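Local atomic coordinates of S-adenosylmethionine decarboxylase proenzyme (Aquifex aeolicus, PDB entry 2III), a protein that probably catalyses the decarboxylation of S-adenosylmethionine to S-adenosylmethioninamine, the propylamine donor for making spermidine and spermine. Residues 96-100 against 101-105. Sequence-based numbering, arbitrary orientation.
Sequences YIITQ and LNPKR
I97 and L101 lie side by side at the C-terminal end of helix 87-101. CG2 of I97 meets CD1 of L101 at 4.1 Å. L101 N donates a helical i to i+4 hydrogen bond to I97 O (3.0 Å). With CG anti to the carbonyl carbon (chi1 -67°), the L101 side chain runs back beside the helix, CG 3.4 Å from I97 O. One residue on, N102 N donates to I98 O over 2.6 Å, with a bent N-H...O angle of 131°. N102 then leaves the helix with positive phi (41°). The P103 ring crosses the I98 side chain at about a right angle, P103 CD lying 3.9 Å from I98 CG2. A water donates to T99 O and, weakly, to N102 OD1. Further out, L101 touches L13, I21 and A77, while I97 packs on V79 and on L31 and A34 of helix 24-37. The two helices cover the antiparallel sheet of this two-layer alpha-beta sandwich. With an alanine in place of L101, a gap near L13 and A77 is likely to open, and I97 CG2 to lose this neighbour. The helix end is thus two-sided: I97 and L101 face the sheet, exposed T99 and N102 share a water, and two peptide N-H groups are spent on I97 O and I98 O.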
loop_
_atom_site.group_PDB
_atom_site.type_symbol
_atom_site.label_atom_id
_atom_site.label_comp_id
_atom_site.label_asym_id
_atom_site.label_seq_id
_atom_site.Cartn_x
_atom_site.Cartn_y
_atom_site.Cartn_z
ATOM N N TYR A 96 11.566 -12.136 -4.343
ATOM C CA TYR A 96 12.466 -12.250 -3.206
ATOM C C TYR A 96 11.655 -12.487 -1.932
ATOM O O TYR A 96 11.864 -13.471 -1.228
ATOM C CB TYR A 96 13.309 -10.973 -3.053
ATOM C CG TYR A 96 14.244 -11.027 -1.866
ATOM C CD1 TYR A 96 15.448 -11.732 -1.929
ATOM C CD2 TYR A 96 13.901 -10.420 -0.661
ATOM C CE1 TYR A 96 16.286 -11.833 -0.816
ATOM C CE2 TYR A 96 14.728 -10.514 0.455
ATOM C CZ TYR A 96 15.918 -11.220 0.371
ATOM O OH TYR A 96 16.738 -11.304 1.472
ATOM N N ILE A 97 10.729 -11.575 -1.641
ATOM C CA ILE A 97 9.895 -11.690 -0.454
ATOM C C ILE A 97 9.218 -13.062 -0.366
ATOM O O ILE A 97 9.249 -13.713 0.676
ATOM C CB ILE A 97 8.832 -10.557 -0.428
ATOM C CG1 ILE A 97 9.526 -9.218 -0.153
ATOM C CG2 ILE A 97 7.761 -10.855 0.619
ATOM C CD1 ILE A 97 8.634 -8.000 -0.274
ATOM N N ILE A 98 8.617 -13.513 -1.460
ATOM C CA ILE A 98 7.952 -14.810 -1.462
ATOM C C ILE A 98 8.915 -15.971 -1.182
ATOM O O ILE A 98 8.613 -16.848 -0.366
ATOM C CB ILE A 98 7.219 -15.064 -2.804
ATOM C CG1 ILE A 98 6.013 -14.129 -2.915
ATOM C CG2 ILE A 98 6.747 -16.522 -2.891
ATOM C CD1 ILE A 98 5.259 -14.249 -4.222
ATOM N N THR A 99 10.069 -15.989 -1.843
ATOM C CA THR A 99 11.020 -17.076 -1.618
ATOM C C THR A 99 11.543 -17.078 -0.197
ATOM O O THR A 99 11.782 -18.139 0.372
ATOM C CB THR A 99 12.238 -17.009 -2.558
ATOM O OG1 THR A 99 12.950 -15.790 -2.326
ATOM C CG2 THR A 99 11.803 -17.090 -4.012
ATOM N N GLN A 100 11.731 -15.899 0.382
ATOM C CA GLN A 100 12.227 -15.840 1.751
ATOM C C GLN A 100 11.174 -16.351 2.726
ATOM O O GLN A 100 11.491 -17.058 3.680
ATOM C CB GLN A 100 12.617 -14.408 2.124
ATOM C CG GLN A 100 13.767 -13.854 1.301
ATOM C CD GLN A 100 14.971 -14.779 1.289
ATOM O OE1 GLN A 100 15.538 -15.090 2.335
ATOM N NE2 GLN A 100 15.366 -15.227 0.101
ATOM N N LEU A 101 9.920 -15.993 2.487
ATOM C CA LEU A 101 8.833 -16.419 3.365
ATOM C C LEU A 101 8.362 -17.836 3.060
ATOM O O LEU A 101 7.733 -18.492 3.897
ATOM C CB LEU A 101 7.654 -15.447 3.252
ATOM C CG LEU A 101 7.942 -14.049 3.794
ATOM C CD1 LEU A 101 6.671 -13.219 3.767
ATOM C CD2 LEU A 101 8.488 -14.159 5.212
ATOM N N ASN A 102 8.662 -18.294 1.850
ATOM C CA ASN A 102 8.291 -19.633 1.415
ATOM C C ASN A 102 6.885 -20.063 1.858
ATOM O O ASN A 102 6.724 -20.995 2.652
ATOM C CB ASN A 102 9.335 -20.635 1.921
ATOM C CG ASN A 102 9.024 -22.064 1.514
ATOM O OD1 ASN A 102 8.797 -22.355 0.339
ATOM N ND2 ASN A 102 9.023 -22.966 2.487
ATOM N N PRO A 103 5.846 -19.379 1.351
ATOM C CA PRO A 103 4.461 -19.716 1.707
ATOM C C PRO A 103 4.005 -21.004 1.018
ATOM O O PRO A 103 4.559 -21.390 -0.009
ATOM C CB PRO A 103 3.680 -18.505 1.213
ATOM C CG PRO A 103 4.460 -18.100 -0.010
ATOM C CD PRO A 103 5.890 -18.185 0.486
ATOM N N LYS A 104 2.995 -21.661 1.583
ATOM C CA LYS A 104 2.473 -22.892 1.001
ATOM C C LYS A 104 1.380 -22.603 -0.037
ATOM O O LYS A 104 1.240 -23.337 -1.013
ATOM C CB LYS A 104 1.940 -23.813 2.107
ATOM C CG LYS A 104 3.047 -24.358 3.008
ATOM C CD LYS A 104 2.531 -25.356 4.025
ATOM C CE LYS A 104 1.559 -24.721 5.011
ATOM N NZ LYS A 104 0.991 -25.733 5.950
ATOM N N ARG A 105 0.627 -21.525 0.177
ATOM C CA ARG A 105 -0.443 -21.109 -0.729
ATOM C C ARG A 105 -0.375 -19.609 -0.944
ATOM O O ARG A 105 -0.042 -18.839 -0.029
ATOM C CB ARG A 105 -1.824 -21.473 -0.173
ATOM C CG ARG A 105 -2.269 -22.868 -0.532
ATOM C CD ARG A 105 -3.543 -23.281 0.196
ATOM N NE ARG A 105 -3.638 -24.737 0.189
ATOM C CZ ARG A 105 -3.766 -25.472 -0.913
ATOM N NH1 ARG A 105 -3.835 -24.888 -2.103
ATOM N NH2 ARG A 105 -3.770 -26.795 -0.830
HETATM O O HOH W 1 11.720 -21.043 -0.597
#